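Local coordinates for RNA-binding protein, putative (PDB 6E4N) that binds and remodels RNA in trypanosome kinetoplastid RNA editing, the present chain being its RNA recognition motif domain, probably an mRNA-binding module, at residues V6-M11 / A41-V46; T15-L20 / T31-F36. The protein carries 1 engineered substitution. One frame throughout, in Å; residues are numbered along the deposited sequence.

Contact 1 (V6-M11 / A41-V46). Engineered in segment 6-11: Met11 (natural residue Leu).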
loop_
_atom_site.group_PDB
_atom_site.type_symbol
_atom_site.label_atom_id
_atom_site.label_comp_id
_atom_site.label_asym_id
_atom_site.label_seq_id
_atom_site.Cartn_x
_atom_site.Cartn_y
_atom_site.Cartn_z
ATOM N N VAL A 6 -5.649 -2.639 3.518
ATOM C CA VAL A 6 -5.026 -3.359 2.413
ATOM C C VAL A 6 -3.664 -3.906 2.830
ATOM O O VAL A 6 -2.886 -3.212 3.487
ATOM C CB VAL A 6 -4.843 -2.448 1.173
ATOM C CG1 VAL A 6 -4.121 -3.188 0.055
ATOM C CG2 VAL A 6 -6.185 -1.926 0.689
ATOM N N GLN A 7 -3.386 -5.154 2.460
ATOM C CA GLN A 7 -2.074 -5.751 2.697
ATOM C C GLN A 7 -1.166 -5.546 1.489
ATOM O O GLN A 7 -1.543 -5.862 0.358
ATOM C CB GLN A 7 -2.207 -7.243 3.003
ATOM C CG GLN A 7 -3.385 -7.587 3.884
ATOM C CD GLN A 7 -3.135 -7.237 5.336
ATOM O OE1 GLN A 7 -2.111 -7.612 5.908
ATOM N NE2 GLN A 7 -4.076 -6.521 5.942
ATOM N N VAL A 8 0.026 -5.017 1.738
ATOM C CA VAL A 8 1.004 -4.775 0.689
ATOM C C VAL A 8 2.196 -5.697 0.874
ATOM O O VAL A 8 2.688 -5.858 1.988
ATOM C CB VAL A 8 1.498 -3.316 0.704
ATOM C CG1 VAL A 8 2.518 -3.084 -0.409
ATOM C CG2 VAL A 8 0.309 -2.350 0.607
ATOM N N SER A 9 2.657 -6.312 -0.210
ATOM C CA SER A 9 3.893 -7.085 -0.154
ATOM C C SER A 9 4.651 -6.950 -1.469
ATOM O O SER A 9 4.115 -6.446 -2.459
ATOM C CB SER A 9 3.607 -8.556 0.164
ATOM O OG SER A 9 2.908 -9.200 -0.883
ATOM N N GLY A 10 5.903 -7.394 -1.467
ATOM C CA GLY A 10 6.723 -7.370 -2.663
ATOM C C GLY A 10 7.596 -6.138 -2.772
ATOM O O GLY A 10 8.343 -5.987 -3.738
ATOM N N MET A 11 7.505 -5.249 -1.788
ATOM C CA MET A 11 8.350 -4.063 -1.773
ATOM C C MET A 11 9.821 -4.416 -1.662
ATOM O O MET A 11 10.189 -5.428 -1.067
ATOM C CB MET A 11 7.989 -3.129 -0.614
ATOM C CG MET A 11 6.607 -2.516 -0.669
ATOM S SD MET A 11 6.461 -1.199 0.552
ATOM C CE MET A 11 6.584 -2.157 2.062
ATOM N N ALA A 41 3.693 -4.588 4.262
ATOM C CA ALA A 41 3.042 -3.494 4.960
ATOM C C ALA A 41 1.548 -3.710 5.107
ATOM O O ALA A 41 0.937 -4.493 4.373
ATOM C CB ALA A 41 3.305 -2.188 4.243
ATOM N N VAL A 42 0.973 -3.006 6.073
ATOM C CA VAL A 42 -0.471 -2.933 6.229
ATOM C C VAL A 42 -0.863 -1.463 6.153
ATOM O O VAL A 42 -0.272 -0.616 6.829
ATOM C CB VAL A 42 -0.942 -3.541 7.554
ATOM C CG1 VAL A 42 -2.445 -3.348 7.726
ATOM C CG2 VAL A 42 -0.570 -5.020 7.618
ATOM N N VAL A 43 -1.847 -1.160 5.317
ATOM C CA VAL A 43 -2.267 0.215 5.108
ATOM C C VAL A 43 -3.763 0.346 5.324
ATOM O O VAL A 43 -4.525 -0.556 4.981
ATOM C CB VAL A 43 -1.882 0.700 3.689
ATOM C CG1 VAL A 43 -2.298 2.152 3.470
ATOM C CG2 VAL A 43 -0.383 0.548 3.485
ATOM N N GLU A 44 -4.177 1.457 5.923
ATOM C CA GLU A 44 -5.592 1.774 6.039
ATOM C C GLU A 44 -5.882 3.099 5.350
ATOM O O GLU A 44 -5.101 4.048 5.458
ATOM C CB GLU A 44 -6.013 1.836 7.502
ATOM C CG GLU A 44 -7.512 1.777 7.717
ATOM C CD GLU A 44 -7.875 1.469 9.159
ATOM O OE1 GLU A 44 -8.978 1.864 9.597
ATOM O OE2 GLU A 44 -7.050 0.836 9.856
ATOM N N PHE A 45 -6.997 3.152 4.628
ATOM C CA PHE A 45 -7.437 4.381 3.984
ATOM C C PHE A 45 -8.661 4.967 4.690
ATOM O O PHE A 45 -9.280 4.305 5.520
ATOM C CB PHE A 45 -7.758 4.127 2.511
ATOM C CG PHE A 45 -6.578 3.674 1.689
ATOM C CD1 PHE A 45 -6.238 2.330 1.606
ATOM C CD2 PHE A 45 -5.814 4.594 0.988
ATOM C CE1 PHE A 45 -5.154 1.917 0.842
ATOM C CE2 PHE A 45 -4.734 4.187 0.226
ATOM C CZ PHE A 45 -4.402 2.847 0.148
ATOM N N VAL A 46 -9.005 6.209 4.361
ATOM C CA VAL A 46 -10.191 6.842 4.934
ATOM C C VAL A 46 -11.458 6.065 4.578
ATOM O O VAL A 46 -12.315 5.840 5.428
ATOM C CB VAL A 46 -10.340 8.302 4.457
ATOM C CG1 VAL A 46 -11.672 8.887 4.906
ATOM C CG2 VAL A 46 -9.201 9.141 4.985
#
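Val6, Gln7 and Val8 pair with Val43, Val42 and Ala41 as antiparallel neighbours in the middle of a β-sheet, strand 5-9 lying between strands 40-45 and 66-70. The case illustrates how one pairing of strands can serve two different faces. Two hydrogen-bonded pairs, Val6 with Val43 and Val8 with Ala41, flank the non-hydrogen-bonded pair Gln7 with Val42. Each hydrogen-bonded pair is joined by two N-H...O bonds. Val6 N reaches Val43 O at 2.8 Å and Val43 N returns to Val6 O at 2.9 Å. At the other pair, Val8 N to Ala41 O is 2.8 Å, and Ala41 N returns to Val8 O.

Val6, Val8, Ala41 and Val43 supply the buried face. Val8 CB sits 4.1 Å from Ala41 CB, while Val8 CG2, lying beside its own backbone N, crosses to Val43 CG2. From beyond the strand end the methyl CE of Met11, an engineered residue, comes to 3.9 Å from Ala41 CB; a bend at the last torsion, chi3 -66°, turns it there. Val6 CG2 approaches the edge of the Phe45 ring near its plane, 4.0 Å from CE1. Helix 48-57 packs on Val6 through Ala51 and Ile55, and helix 17-24 covers Ala41 with Leu20 and Val43 with Leu24.

On the reverse face Gln7 and Val42 run side by side in the same direction. The glutamine chain is bent at chi2 (-76°), and its amide meets both valine methyls, OE1 lying 3.5 Å from Val42 CG2. Paired central strands with helices packed on one face are characteristic of the RNA recognition motif, in which the helix-free face is generally the one that meets RNA.

Contact 2 (T15-L20 / T31-F36)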
loop_
_atom_site.group_PDB
_atom_site.type_symbol
_atom_site.label_atom_id
_atom_site.label_comp_id
_atom_site.label_asym_id
_atom_site.label_seq_id
_atom_site.Cartn_x
_atom_site.Cartn_y
_atom_site.Cartn_z
ATOM N N THR A 15 12.614 0.089 0.796
ATOM C CA THR A 15 11.504 1.029 0.659
ATOM C C THR A 15 10.929 1.385 2.027
ATOM O O THR A 15 10.655 0.509 2.845
ATOM C CB THR A 15 10.392 0.466 -0.237
ATOM O OG1 THR A 15 10.928 0.173 -1.534
ATOM C CG2 THR A 15 9.262 1.478 -0.380
ATOM N N THR A 16 10.740 2.678 2.267
ATOM C CA THR A 16 10.312 3.152 3.573
ATOM C C THR A 16 8.815 3.429 3.677
ATOM O O THR A 16 8.084 3.458 2.682
ATOM C CB THR A 16 11.044 4.447 3.957
ATOM O OG1 THR A 16 10.594 5.511 3.112
ATOM C CG2 THR A 16 12.549 4.283 3.800
ATOM N N TRP A 17 8.395 3.634 4.918
ATOM C CA TRP A 17 7.057 4.076 5.288
ATOM C C TRP A 17 6.649 5.343 4.525
ATOM O O TRP A 17 5.570 5.398 3.937
ATOM C CB TRP A 17 7.032 4.282 6.808
ATOM C CG TRP A 17 5.764 4.764 7.436
ATOM C CD1 TRP A 17 4.731 4.002 7.898
ATOM C CD2 TRP A 17 5.436 6.119 7.752
ATOM N NE1 TRP A 17 3.760 4.807 8.458
ATOM C CE2 TRP A 17 4.171 6.111 8.376
ATOM C CE3 TRP A 17 6.082 7.341 7.550
ATOM C CZ2 TRP A 17 3.547 7.277 8.804
ATOM C CZ3 TRP A 17 5.460 8.496 7.972
ATOM C CH2 TRP A 17 4.202 8.457 8.590
ATOM N N HIS A 18 7.524 6.346 4.512
ATOM C CA HIS A 18 7.264 7.572 3.754
ATOM C C HIS A 18 7.014 7.306 2.277
ATOM O O HIS A 18 6.062 7.827 1.702
ATOM C CB HIS A 18 8.422 8.566 3.882
ATOM C CG HIS A 18 8.421 9.347 5.157
ATOM N ND1 HIS A 18 9.038 8.901 6.306
ATOM C CD2 HIS A 18 7.880 10.550 5.463
ATOM C CE1 HIS A 18 8.879 9.796 7.264
ATOM N NE2 HIS A 18 8.182 10.809 6.778
ATOM N N THR A 19 7.878 6.499 1.671
ATOM C CA THR A 19 7.819 6.246 0.237
ATOM C C THR A 19 6.556 5.479 -0.137
ATOM O O THR A 19 5.906 5.785 -1.143
ATOM C CB THR A 19 9.069 5.474 -0.237
ATOM O OG1 THR A 19 10.222 6.311 -0.077
ATOM C CG2 THR A 19 8.945 5.072 -1.707
ATOM N N LEU A 20 6.204 4.484 0.672
ATOM C CA LEU A 20 4.994 3.713 0.416
ATOM C C LEU A 20 3.754 4.595 0.527
ATOM O O LEU A 20 2.866 4.543 -0.322
ATOM C CB LEU A 20 4.886 2.530 1.381
ATOM C CG LEU A 20 3.604 1.711 1.220
ATOM C CD1 LEU A 20 3.436 1.206 -0.207
ATOM C CD2 LEU A 20 3.584 0.565 2.213
ATOM N N THR A 31 -4.664 6.633 6.343
ATOM C CA THR A 31 -4.848 6.965 7.751
ATOM C C THR A 31 -3.940 6.143 8.653
ATOM O O THR A 31 -3.777 6.449 9.834
ATOM C CB THR A 31 -6.291 6.736 8.194
ATOM O OG1 THR A 31 -6.626 5.359 7.994
ATOM C CG2 THR A 31 -7.235 7.604 7.393
ATOM N N PHE A 32 -3.359 5.092 8.092
ATOM C CA PHE A 32 -2.518 4.190 8.858
ATOM C C PHE A 32 -1.589 3.474 7.899
ATOM O O PHE A 32 -2.017 3.024 6.837
ATOM C CB PHE A 32 -3.373 3.180 9.635
ATOM C CG PHE A 32 -2.574 2.178 10.425
ATOM C CD1 PHE A 32 -2.151 0.991 9.846
ATOM C CD2 PHE A 32 -2.265 2.413 11.754
ATOM C CE1 PHE A 32 -1.422 0.069 10.575
ATOM C CE2 PHE A 32 -1.537 1.497 12.484
ATOM C CZ PHE A 32 -1.117 0.322 11.895
ATOM N N CYS A 33 -0.317 3.368 8.265
ATOM C CA CYS A 33 0.616 2.565 7.488
ATOM C C CYS A 33 1.668 1.968 8.416
ATOM O O CYS A 33 2.300 2.678 9.196
ATOM C CB CYS A 33 1.277 3.397 6.386
ATOM S SG CYS A 33 2.471 2.481 5.366
ATOM N N LYS A 34 1.833 0.655 8.338
ATOM C CA LYS A 34 2.800 -0.051 9.166
ATOM C C LYS A 34 3.666 -0.916 8.268
ATOM O O LYS A 34 3.153 -1.761 7.538
ATOM C CB LYS A 34 2.087 -0.900 10.222
ATOM C CG LYS A 34 3.016 -1.598 11.204
ATOM C CD LYS A 34 2.216 -2.228 12.338
ATOM C CE LYS A 34 3.110 -2.964 13.313
ATOM N NZ LYS A 34 2.304 -3.713 14.322
ATOM N N VAL A 35 4.975 -0.697 8.314
ATOM C CA VAL A 35 5.894 -1.418 7.442
ATOM C C VAL A 35 6.661 -2.490 8.210
ATOM O O VAL A 35 7.244 -2.217 9.259
ATOM C CB VAL A 35 6.897 -0.459 6.768
ATOM C CG1 VAL A 35 7.956 -1.236 5.996
ATOM C CG2 VAL A 35 6.164 0.509 5.846
ATOM N N PHE A 36 6.646 -3.709 7.682
ATOM C CA PHE A 36 7.370 -4.828 8.272
ATOM C C PHE A 36 8.599 -5.164 7.432
ATOM O O PHE A 36 8.724 -4.721 6.290
ATOM C CB PHE A 36 6.466 -6.060 8.384
ATOM C CG PHE A 36 5.212 -5.826 9.174
ATOM C CD1 PHE A 36 5.171 -6.085 10.533
ATOM C CD2 PHE A 36 4.070 -5.347 8.553
ATOM C CE1 PHE A 36 4.013 -5.871 11.261
ATOM C CE2 PHE A 36 2.910 -5.123 9.276
ATOM C CZ PHE A 36 2.880 -5.389 10.632
#
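With CG anti to the backbone N (chi1 179°) and the indole turned about perpendicular at the next torsion, Trp17 extends from the first turn of its helix to strand 30-36. There Cys33 also holds SG anti to its N, and the sulfur is directed toward the helix, where it meets Trp17 and Leu20. Trp17 NE1 lies 2.7 Å from Cys33 O, which sits at the indole edge in the ring plane; the N-H points well aside from the oxygen, at 129°, and the hydrogen bond is weak despite the short distance. Cys33 SG approaches the five-membered ring obliquely, 4.4 Å from its centroid and 45° off the normal, and is 3.7 Å from Trp17 CD1.

In the RNA recognition motif the first helix packs across the sheet, and here its opening turn settles on an outermost strand, 30-36. Leu20, one turn further on, brings CD2 to 3.9 Å from Cys33 SG, so that the thiol is touched by both side chains. Leu20 also touches Leu63 of strand 62-63. Val35 CG2 presses on the helix backbone itself, 3.7 Å from Trp17 CA, and lies near the indole plane at its edge. Thr16 secures the helix start as N-cap: its OG1 accepts from Thr19 N at 3.2 Å.

Overall arrangement
From the N terminus the chain enters strand 5-9, one half of contact 1, then passes into helix 17-24, which supplies the first half of contact 2. Strand 30-36 comes next and closes the shorter loop, of 10 intervening residues, by meeting that helix. Strand 40-45 follows and closes the longer one against 6-11, with contact 2 nested inside it. The two contacts, centred about 8 Å apart, touch directly: Glu44 probably bonds through its backbone to Thr31 and Phe32, and side chains also meet. Together they tie the edge strand 30-36, the next two strands inward (40-45 and 5-9) and the first helix into one unit.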